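Nitrate regulatory protein (Klebsiella oxytoca, PDB 4AKK) senses nitrate and nitrite and binds the leader RNA of the nasF operon to antiterminate transcription of the nasFEDCBA genes. Local coordinates at residues 66-77 with 159-170; 182-190 with 236-245. All blocks are in the same frame, centred on the assembly; numbering follows the deposited sequence.

Contact 1 of 2, residues 66-77 with 159-170; sequences ISALVHMLQCER and FSRIIRHLLNIV. With EDO (1,2-ethanediol), chain C.
The ring of F159 lies with one face against the backbone of R77, whose CA sits over that face, 4.1 Å from the centroid of the F159 ring, a CH-pi contact. The aliphatic part of E76 runs alongside the same ring, with E76 CG 3.7 Å from F159 CZ, while the E76 carboxylate goes on to a salt bridge with R142. Beyond its backbone, R77 offers a second flat group: the methyl CD1 of I163 lies over one face of its guanidinium, and S160 and the ethanediol, probably from the crystallisation liquor, meet its edge. R77 NH1 donates to S160 OG at 3.0 Å, 19° out of the guanidinium plane, and NE donates to O1 of the diol, also at 3.0 Å. A salt bridge from NH1 to E197 and a bond from S160 OG to T156 O add to the polar network at this end. Farther along, I163 enters as a knob between V70, L73, Q74 and R77. L73 CD1 and L166 CD1 meet more tightly than usual at 3.5 Å, and L69 CD2 reaches L166 CD1 as well. Pointing CG1 back beside its own backbone N (chi1 -76°) lets I66 send CD1 to I169 CG2, 3.7 Å away, and CG2 toward L166 O and V170. The result is an almost antiparallel helix pair, segment axes 9.9 Å apart at 168°, keyed by a single knob-into-hole at I163 inside the all-helical NIT nitrate-sensing region.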
loop_
_atom_site.group_PDB
_atom_site.type_symbol
_atom_site.label_atom_id
_atom_site.label_comp_id
_atom_site.label_asym_id
_atom_site.label_seq_id
_atom_site.Cartn_x
_atom_site.Cartn_y
_atom_site.Cartn_z
ATOM N N ILE A 66 7.367 23.654 -0.539
ATOM C CA ILE A 66 8.203 22.461 -0.663
ATOM C C ILE A 66 8.492 22.225 -2.137
ATOM O O ILE A 66 9.638 22.006 -2.532
ATOM C CB ILE A 66 7.532 21.226 -0.035
ATOM C CG1 ILE A 66 7.640 21.298 1.493
ATOM C CG2 ILE A 66 8.162 19.934 -0.579
ATOM C CD1 ILE A 66 6.655 20.424 2.222
ATOM N N SER A 67 7.441 22.303 -2.948
ATOM C CA SER A 67 7.570 22.144 -4.385
ATOM C C SER A 67 8.586 23.108 -4.990
ATOM O O SER A 67 9.393 22.721 -5.838
ATOM C CB SER A 67 6.222 22.357 -5.058
ATOM O OG SER A 67 6.362 22.320 -6.466
ATOM N N ALA A 68 8.531 24.365 -4.562
ATOM C CA ALA A 68 9.407 25.392 -5.116
ATOM C C ALA A 68 10.853 25.171 -4.691
ATOM O O ALA A 68 11.774 25.306 -5.496
ATOM C CB ALA A 68 8.938 26.784 -4.695
ATOM N N LEU A 69 11.046 24.847 -3.417
ATOM C CA LEU A 69 12.380 24.560 -2.906
ATOM C C LEU A 69 12.985 23.352 -3.631
ATOM O O LEU A 69 14.142 23.372 -4.023
ATOM C CB LEU A 69 12.328 24.308 -1.398
ATOM C CG LEU A 69 13.643 23.925 -0.711
ATOM C CD1 LEU A 69 14.696 24.996 -0.923
ATOM C CD2 LEU A 69 13.424 23.673 0.773
ATOM N N VAL A 70 12.184 22.312 -3.813
ATOM C CA VAL A 70 12.642 21.106 -4.486
ATOM C C VAL A 70 13.048 21.459 -5.907
ATOM O O VAL A 70 14.054 20.973 -6.410
ATOM C CB VAL A 70 11.555 19.995 -4.471
ATOM C CG1 VAL A 70 11.818 18.943 -5.556
ATOM C CG2 VAL A 70 11.480 19.352 -3.086
ATOM N N HIS A 71 12.275 22.328 -6.547
ATOM C CA HIS A 71 12.575 22.702 -7.919
ATOM C C HIS A 71 13.923 23.434 -8.033
ATOM O O HIS A 71 14.750 23.113 -8.898
ATOM C CB HIS A 71 11.443 23.537 -8.542
ATOM C CG HIS A 71 11.724 23.943 -9.955
ATOM N ND1 HIS A 71 11.598 23.074 -11.019
ATOM C CD2 HIS A 71 12.163 25.116 -10.476
ATOM C CE1 HIS A 71 11.934 23.696 -12.135
ATOM N NE2 HIS A 71 12.281 24.936 -11.833
ATOM N N MET A 72 14.142 24.409 -7.158
ATOM C CA MET A 72 15.413 25.123 -7.139
ATOM C C MET A 72 16.581 24.175 -6.836
ATOM O O MET A 72 17.651 24.290 -7.432
ATOM C CB MET A 72 15.387 26.276 -6.125
ATOM C CG MET A 72 14.390 27.420 -6.433
ATOM S SD MET A 72 14.048 27.924 -8.159
ATOM C CE MET A 72 15.580 27.691 -9.039
ATOM N N LEU A 73 16.372 23.247 -5.901
ATOM C CA LEU A 73 17.404 22.256 -5.566
ATOM C C LEU A 73 17.714 21.369 -6.772
ATOM O O LEU A 73 18.860 20.991 -6.988
ATOM C CB LEU A 73 16.972 21.400 -4.374
ATOM C CG LEU A 73 17.066 22.111 -3.022
ATOM C CD1 LEU A 73 16.269 21.359 -1.974
ATOM C CD2 LEU A 73 18.521 22.279 -2.588
ATOM N N GLN A 74 16.688 21.049 -7.555
ATOM C CA GLN A 74 16.873 20.309 -8.808
ATOM C C GLN A 74 17.696 21.118 -9.822
ATOM O O GLN A 74 18.522 20.563 -10.555
ATOM C CB GLN A 74 15.507 19.937 -9.407
ATOM C CG GLN A 74 14.777 18.804 -8.673
ATOM C CD GLN A 74 13.268 18.789 -8.917
ATOM O OE1 GLN A 74 12.683 19.791 -9.350
ATOM N NE2 GLN A 74 12.625 17.655 -8.615
ATOM N N CYS A 75 17.467 22.427 -9.872
ATOM C CA CYS A 75 18.272 23.296 -10.738
ATOM C C CYS A 75 19.718 23.315 -10.257
ATOM O O CYS A 75 20.654 23.170 -11.045
ATOM C CB CYS A 75 17.703 24.725 -10.782
ATOM S SG CYS A 75 16.019 24.862 -11.492
ATOM N N GLU A 76 19.902 23.486 -8.952
ATOM C CA GLU A 76 21.251 23.478 -8.395
ATOM C C GLU A 76 21.932 22.125 -8.631
ATOM O O GLU A 76 23.104 22.071 -8.969
ATOM C CB GLU A 76 21.250 23.840 -6.905
ATOM C CG GLU A 76 22.649 24.089 -6.345
ATOM C CD GLU A 76 22.640 24.670 -4.942
ATOM O OE1 GLU A 76 21.544 24.902 -4.395
ATOM O OE2 GLU A 76 23.731 24.893 -4.379
ATOM N N ARG A 77 21.202 21.033 -8.454
ATOM C CA ARG A 77 21.791 19.719 -8.688
ATOM C C ARG A 77 22.352 19.631 -10.114
ATOM O O ARG A 77 23.498 19.249 -10.318
ATOM C CB ARG A 77 20.774 18.594 -8.421
ATOM C CG ARG A 77 21.345 17.172 -8.623
ATOM C CD ARG A 77 20.303 16.094 -8.312
ATOM N NE ARG A 77 19.046 16.319 -9.036
ATOM C CZ ARG A 77 17.893 15.729 -8.731
ATOM N NH1 ARG A 77 17.835 14.874 -7.707
ATOM N NH2 ARG A 77 16.789 15.997 -9.438
ATOM N N PHE A 159 22.385 16.043 -3.093
ATOM C CA PHE A 159 21.236 16.857 -3.483
ATOM C C PHE A 159 19.970 15.997 -3.487
ATOM O O PHE A 159 18.935 16.392 -2.951
ATOM C CB PHE A 159 21.438 17.490 -4.861
ATOM C CG PHE A 159 22.320 18.703 -4.850
ATOM C CD1 PHE A 159 21.914 19.864 -4.214
ATOM C CD2 PHE A 159 23.558 18.680 -5.462
ATOM C CE1 PHE A 159 22.730 20.982 -4.191
ATOM C CE2 PHE A 159 24.380 19.790 -5.439
ATOM C CZ PHE A 159 23.967 20.940 -4.804
ATOM N N SER A 160 20.062 14.814 -4.095
ATOM C CA SER A 160 18.913 13.937 -4.204
ATOM C C SER A 160 18.359 13.561 -2.836
ATOM O O SER A 160 17.156 13.398 -2.687
ATOM C CB SER A 160 19.275 12.668 -4.977
ATOM O OG SER A 160 19.624 12.976 -6.312
ATOM N N ARG A 161 19.244 13.388 -1.854
ATOM C CA ARG A 161 18.832 13.008 -0.504
ATOM C C ARG A 161 18.079 14.138 0.213
ATOM O O ARG A 161 17.071 13.897 0.872
ATOM C CB ARG A 161 20.038 12.568 0.327
ATOM C CG ARG A 161 19.721 12.410 1.808
ATOM C CD ARG A 161 20.893 11.839 2.578
ATOM N NE ARG A 161 22.036 12.747 2.584
ATOM C CZ ARG A 161 23.161 12.526 3.255
ATOM N NH1 ARG A 161 23.294 11.427 3.986
ATOM N NH2 ARG A 161 24.153 13.406 3.195
ATOM N N ILE A 162 18.571 15.368 0.083
ATOM C CA ILE A 162 17.864 16.520 0.627
ATOM C C ILE A 162 16.470 16.615 0.007
ATOM O O ILE A 162 15.469 16.820 0.697
ATOM C CB ILE A 162 18.630 17.823 0.353
ATOM C CG1 ILE A 162 19.932 17.845 1.159
ATOM C CG2 ILE A 162 17.767 19.037 0.709
ATOM C CD1 ILE A 162 20.850 19.001 0.827
ATOM N N ILE A 163 16.422 16.439 -1.306
ATOM C CA ILE A 163 15.174 16.474 -2.054
ATOM C C ILE A 163 14.160 15.414 -1.619
ATOM O O ILE A 163 12.964 15.697 -1.473
ATOM C CB ILE A 163 15.444 16.377 -3.586
ATOM C CG1 ILE A 163 16.069 17.692 -4.080
ATOM C CG2 ILE A 163 14.139 16.085 -4.330
ATOM C CD1 ILE A 163 16.723 17.620 -5.474
ATOM N N ARG A 164 14.634 14.195 -1.405
ATOM C CA ARG A 164 13.750 13.096 -1.027
ATOM C C ARG A 164 13.069 13.296 0.334
ATOM O O ARG A 164 11.887 12.978 0.504
ATOM C CB ARG A 164 14.524 11.774 -1.034
ATOM C CG ARG A 164 13.758 10.599 -0.418
ATOM C CD ARG A 164 14.462 9.283 -0.698
ATOM N NE ARG A 164 15.867 9.348 -0.317
ATOM C CZ ARG A 164 16.329 9.004 0.880
ATOM N NH1 ARG A 164 15.495 8.550 1.815
ATOM N NH2 ARG A 164 17.628 9.101 1.136
ATOM N N HIS A 165 13.813 13.807 1.307
ATOM C CA HIS A 165 13.239 14.090 2.620
ATOM C C HIS A 165 12.256 15.256 2.593
ATOM O O HIS A 165 11.311 15.289 3.371
ATOM C CB HIS A 165 14.332 14.329 3.650
ATOM C CG HIS A 165 15.153 13.112 3.923
ATOM N ND1 HIS A 165 14.788 11.859 4.280
ATOM C CD2 HIS A 165 16.524 13.088 3.787
ATOM C CE1 HIS A 165 15.936 11.114 4.369
ATOM N NE2 HIS A 165 16.969 11.878 4.070
ATOM N N LEU A 166 12.472 16.198 1.685
ATOM C CA LEU A 166 11.549 17.317 1.534
ATOM C C LEU A 166 10.249 16.794 0.963
ATOM O O LEU A 166 9.179 17.109 1.463
ATOM C CB LEU A 166 12.137 18.396 0.623
ATOM C CG LEU A 166 13.195 19.267 1.293
ATOM C CD1 LEU A 166 13.918 20.116 0.262
ATOM C CD2 LEU A 166 12.547 20.136 2.379
ATOM N N LEU A 167 10.364 15.976 -0.079
ATOM C CA LEU A 167 9.217 15.355 -0.727
ATOM C C LEU A 167 8.417 14.446 0.201
ATOM O O LEU A 167 7.195 14.389 0.096
ATOM C CB LEU A 167 9.664 14.555 -1.956
ATOM C CG LEU A 167 10.117 15.369 -3.165
ATOM C CD1 LEU A 167 10.456 14.450 -4.331
ATOM C CD2 LEU A 167 9.052 16.372 -3.570
ATOM N N ASN A 168 9.106 13.744 1.100
ATOM C CA ASN A 168 8.455 12.849 2.051
ATOM C C ASN A 168 7.569 13.599 3.037
ATOM O O ASN A 168 6.748 12.995 3.723
ATOM C CB ASN A 168 9.478 11.998 2.836
ATOM C CG ASN A 168 10.187 10.962 1.971
ATOM O OD1 ASN A 168 9.755 10.660 0.862
ATOM N ND2 ASN A 168 11.292 10.418 2.484
ATOM N N ILE A 169 7.728 14.912 3.129
ATOM C CA ILE A 169 6.823 15.665 3.985
ATOM C C ILE A 169 5.406 15.654 3.405
ATOM O O ILE A 169 4.434 15.591 4.142
ATOM C CB ILE A 169 7.265 17.119 4.176
ATOM C CG1 ILE A 169 8.612 17.189 4.908
ATOM C CG2 ILE A 169 6.172 17.899 4.916
ATOM C CD1 ILE A 169 9.217 18.582 4.940
ATOM N N VAL A 170 5.306 15.699 2.081
ATOM C CA VAL A 170 4.021 15.928 1.407
ATOM C C VAL A 170 2.917 14.900 1.687
ATOM O O VAL A 170 1.813 15.281 2.076
ATOM C CB VAL A 170 4.196 16.104 -0.114
ATOM C CG1 VAL A 170 2.843 16.294 -0.784
ATOM C CG2 VAL A 170 5.100 17.291 -0.405
HETATM C C1 EDO C . 19.751 16.346 -12.195
HETATM O O1 EDO C . 19.637 17.672 -11.681
HETATM C C2 EDO C . 20.415 16.347 -13.568
HETATM O O2 EDO C . 21.790 16.754 -13.568
#

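Contact 2 of 2, residues 182-190 with 236-245; sequences IAGRMVALY and SFQALAQPPQ
With CG set beside its own backbone N (chi1 -80°) and the chain extended from CG to NE, R185 carries its guanidinium off helix 182-190 to Q242 and Q245. Q242 has its chain bent at chi2, and its CG comes 3.8 Å from R185 NH2. The guanidinium and the Q242 amide are only moderately tilted from each other, whereas the Q245 amide stands 78° from the guanidinium plane. R185 NH1 and Q245 NE2 are both donors, and a water accepts from each, at 3.0 Å from R185 NH1 and 3.1 Å from Q245 NE2; this water lies in the guanidinium plane, at its edge. The other end of the Q245 amide turns back on its own segment: Q242 N donates to Q245 OE1 at 3.0 Å in a nearly straight bond (171°), which ties the N-cap residue Q242 to the first turn of helix 243-252. Q245 NE2 is also bonded to D303 of helix 277-312.

Next to these polar groups the axes of segments 182-190 and 236-240 approach to 8.2 Å. A188 allows the approach, its CB resting 3.8 Å from L240 CB and near A241, while L240 CD1 presses on V187 CG1 at a tight 3.4 Å. The F237 ring turns its edge to the carbonyl of A188, with CD1 3.6 Å from A188 O, and is itself met edge-to-face by F192 and F249. V343 of helix 341-358 touches both V187 and L240.

Chemically, the interface joins a small apolar patch to a water-mediated polar border: the water settles two facing N-H groups that could not bond to each other, and the nearby carboxylate of D303, a residue that R185 touches, would probably favour the positive charge there.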
loop_
_atom_site.group_PDB
_atom_site.type_symbol
_atom_site.label_atom_id
_atom_site.label_comp_id
_atom_site.label_asym_id
_atom_site.label_seq_id
_atom_site.Cartn_x
_atom_site.Cartn_y
_atom_site.Cartn_z
ATOM N N ILE A 182 -9.322 17.710 -1.405
ATOM C CA ILE A 182 -7.988 18.227 -1.162
ATOM C C ILE A 182 -6.979 17.094 -1.030
ATOM O O ILE A 182 -5.908 17.133 -1.632
ATOM C CB ILE A 182 -7.952 19.122 0.075
ATOM C CG1 ILE A 182 -8.996 20.231 -0.073
ATOM C CG2 ILE A 182 -6.568 19.718 0.250
ATOM C CD1 ILE A 182 -8.762 21.123 -1.300
ATOM N N ALA A 183 -7.329 16.076 -0.260
ATOM C CA ALA A 183 -6.420 14.956 -0.064
ATOM C C ALA A 183 -6.097 14.326 -1.410
ATOM O O ALA A 183 -4.945 14.000 -1.675
ATOM C CB ALA A 183 -7.012 13.928 0.897
ATOM N N GLY A 184 -7.118 14.167 -2.253
ATOM C CA GLY A 184 -6.938 13.680 -3.613
ATOM C C GLY A 184 -5.996 14.554 -4.436
ATOM O O GLY A 184 -5.189 14.046 -5.226
ATOM N N ARG A 185 -6.103 15.871 -4.260
ATOM C CA ARG A 185 -5.235 16.823 -4.964
ATOM C C ARG A 185 -3.802 16.754 -4.466
ATOM O O ARG A 185 -2.868 16.900 -5.248
ATOM C CB ARG A 185 -5.737 18.262 -4.812
ATOM C CG ARG A 185 -6.883 18.629 -5.729
ATOM C CD ARG A 185 -7.336 20.065 -5.488
ATOM N NE ARG A 185 -8.575 20.328 -6.203
ATOM C CZ ARG A 185 -8.633 20.767 -7.456
ATOM N NH1 ARG A 185 -7.518 21.003 -8.130
ATOM N NH2 ARG A 185 -9.809 20.964 -8.033
ATOM N N MET A 186 -3.632 16.543 -3.164
ATOM C CA MET A 186 -2.300 16.443 -2.588
ATOM C C MET A 186 -1.574 15.221 -3.120
ATOM O O MET A 186 -0.397 15.293 -3.451
ATOM C CB MET A 186 -2.337 16.427 -1.054
ATOM C CG MET A 186 -2.445 17.815 -0.440
ATOM S SD MET A 186 -0.891 18.749 -0.329
ATOM C CE MET A 186 0.060 18.103 -1.676
ATOM N N VAL A 187 -2.277 14.101 -3.219
ATOM C CA VAL A 187 -1.652 12.889 -3.730
ATOM C C VAL A 187 -1.306 13.006 -5.220
ATOM O O VAL A 187 -0.232 12.581 -5.649
ATOM C CB VAL A 187 -2.519 11.644 -3.458
ATOM C CG1 VAL A 187 -2.022 10.447 -4.271
ATOM C CG2 VAL A 187 -2.496 11.322 -1.976
ATOM N N ALA A 188 -2.210 13.590 -5.999
ATOM C CA ALA A 188 -1.951 13.849 -7.416
ATOM C C ALA A 188 -0.708 14.726 -7.597
ATOM O O ALA A 188 0.130 14.459 -8.459
ATOM C CB ALA A 188 -3.173 14.515 -8.073
ATOM N N LEU A 189 -0.603 15.779 -6.788
ATOM C CA LEU A 189 0.560 16.656 -6.803
ATOM C C LEU A 189 1.843 15.918 -6.408
ATOM O O LEU A 189 2.864 16.004 -7.103
ATOM C CB LEU A 189 0.341 17.850 -5.864
ATOM C CG LEU A 189 1.564 18.733 -5.617
ATOM C CD1 LEU A 189 1.987 19.413 -6.908
ATOM C CD2 LEU A 189 1.293 19.770 -4.522
ATOM N N TYR A 190 1.786 15.200 -5.290
ATOM C CA TYR A 190 2.928 14.421 -4.825
ATOM C C TYR A 190 3.366 13.440 -5.909
ATOM O O TYR A 190 4.555 13.296 -6.182
ATOM C CB TYR A 190 2.587 13.654 -3.541
ATOM C CG TYR A 190 3.638 12.641 -3.169
ATOM C CD1 TYR A 190 4.900 13.049 -2.758
ATOM C CD2 TYR A 190 3.380 11.281 -3.244
ATOM C CE1 TYR A 190 5.874 12.137 -2.429
ATOM C CE2 TYR A 190 4.353 10.355 -2.916
ATOM C CZ TYR A 190 5.601 10.794 -2.512
ATOM O OH TYR A 190 6.579 9.890 -2.182
ATOM N N SER A 236 -0.292 7.528 -11.638
ATOM C CA SER A 236 -1.026 7.967 -10.466
ATOM C C SER A 236 -1.520 9.419 -10.616
ATOM O O SER A 236 -2.684 9.714 -10.327
ATOM C CB SER A 236 -0.198 7.780 -9.197
ATOM O OG SER A 236 -0.826 8.416 -8.101
ATOM N N PHE A 237 -0.657 10.315 -11.088
ATOM C CA PHE A 237 -1.071 11.708 -11.313
ATOM C C PHE A 237 -2.281 11.796 -12.251
ATOM O O PHE A 237 -3.223 12.536 -11.986
ATOM C CB PHE A 237 0.076 12.574 -11.861
ATOM C CG PHE A 237 -0.398 13.800 -12.603
ATOM C CD1 PHE A 237 -0.864 14.913 -11.911
ATOM C CD2 PHE A 237 -0.414 13.826 -13.993
ATOM C CE1 PHE A 237 -1.324 16.031 -12.589
ATOM C CE2 PHE A 237 -0.877 14.948 -14.681
ATOM C CZ PHE A 237 -1.329 16.047 -13.980
ATOM N N GLN A 238 -2.249 11.036 -13.342
ATOM C CA GLN A 238 -3.301 11.094 -14.345
ATOM C C GLN A 238 -4.608 10.532 -13.828
ATOM O O GLN A 238 -5.663 11.076 -14.101
ATOM C CB GLN A 238 -2.879 10.367 -15.617
ATOM C CG GLN A 238 -1.681 11.016 -16.295
ATOM C CD GLN A 238 -1.461 10.508 -17.703
ATOM O OE1 GLN A 238 -0.502 9.776 -17.969
ATOM N NE2 GLN A 238 -2.355 10.888 -18.614
ATOM N N ALA A 239 -4.540 9.441 -13.077
ATOM C CA ALA A 239 -5.740 8.885 -12.478
ATOM C C ALA A 239 -6.393 9.856 -11.492
ATOM O O ALA A 239 -7.609 9.858 -11.338
ATOM C CB ALA A 239 -5.434 7.555 -11.796
ATOM N N LEU A 240 -5.601 10.695 -10.838
ATOM C CA LEU A 240 -6.136 11.469 -9.718
ATOM C C LEU A 240 -6.381 12.933 -9.991
ATOM O O LEU A 240 -7.077 13.592 -9.224
ATOM C CB LEU A 240 -5.230 11.353 -8.504
ATOM C CG LEU A 240 -5.223 9.968 -7.866
ATOM C CD1 LEU A 240 -4.135 9.906 -6.820
ATOM C CD2 LEU A 240 -6.598 9.662 -7.266
ATOM N N ALA A 241 -5.807 13.450 -11.069
ATOM C CA ALA A 241 -5.897 14.880 -11.343
ATOM C C ALA A 241 -7.204 15.250 -12.040
ATOM O O ALA A 241 -7.976 14.382 -12.442
ATOM C CB ALA A 241 -4.695 15.353 -12.160
ATOM N N GLN A 242 -7.441 16.549 -12.180
ATOM C CA GLN A 242 -8.650 17.039 -12.830
ATOM C C GLN A 242 -8.446 17.088 -14.338
ATOM O O GLN A 242 -7.321 17.253 -14.810
ATOM C CB GLN A 242 -9.016 18.421 -12.281
ATOM C CG GLN A 242 -9.268 18.419 -10.768
ATOM C CD GLN A 242 -10.471 17.564 -10.381
ATOM O OE1 GLN A 242 -11.547 17.691 -10.968
ATOM N NE2 GLN A 242 -10.292 16.686 -9.390
ATOM N N PRO A 243 -9.538 16.939 -15.105
ATOM C CA PRO A 243 -9.425 16.890 -16.567
ATOM C C PRO A 243 -8.672 18.072 -17.188
ATOM O O PRO A 243 -7.932 17.858 -18.145
ATOM C CB PRO A 243 -10.889 16.853 -17.025
ATOM C CG PRO A 243 -11.585 16.154 -15.893
ATOM C CD PRO A 243 -10.918 16.677 -14.650
ATOM N N PRO A 244 -8.848 19.297 -16.657
ATOM C CA PRO A 244 -8.055 20.399 -17.212
ATOM C C PRO A 244 -6.568 20.245 -16.878
ATOM O O PRO A 244 -5.729 20.781 -17.592
ATOM C CB PRO A 244 -8.630 21.644 -16.515
ATOM C CG PRO A 244 -9.930 21.209 -15.906
ATOM C CD PRO A 244 -9.777 19.755 -15.610
ATOM N N GLN A 245 -6.248 19.523 -15.804
ATOM C CA GLN A 245 -4.855 19.349 -15.411
ATOM C C GLN A 245 -4.161 18.275 -16.252
ATOM O O GLN A 245 -3.026 18.452 -16.685
ATOM C CB GLN A 245 -4.758 19.040 -13.918
ATOM C CG GLN A 245 -5.066 20.249 -13.042
ATOM C CD GLN A 245 -5.279 19.870 -11.596
ATOM O OE1 GLN A 245 -5.601 18.723 -11.292
ATOM N NE2 GLN A 245 -5.107 20.835 -10.691
HETATM O O HOH W 1 -4.578 20.850 -7.642
#

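From the N terminus, helix 56-85 supplies residues 66-77, and the chain then runs through helices 92-117, 122-134 and 138-147 before 159-170 returns to close contact 1. Helix 169-173 is followed, after a short connection, by helix 180-212, whose early part, 182-190, opens contact 2; that loop closes at 236-245, after helix 217-240 has come back antiparallel. The two loops therefore follow in series, with neither nesting nor crossing. Their centres are 20 Å apart, yet they meet at the junction, where V170 CG1 packs 3.4 Å from M186 CE and L167 and V170 touch Y190. Contact 1 joins helices distant in the chain, contact 2 two consecutive ones, all within the NIT range.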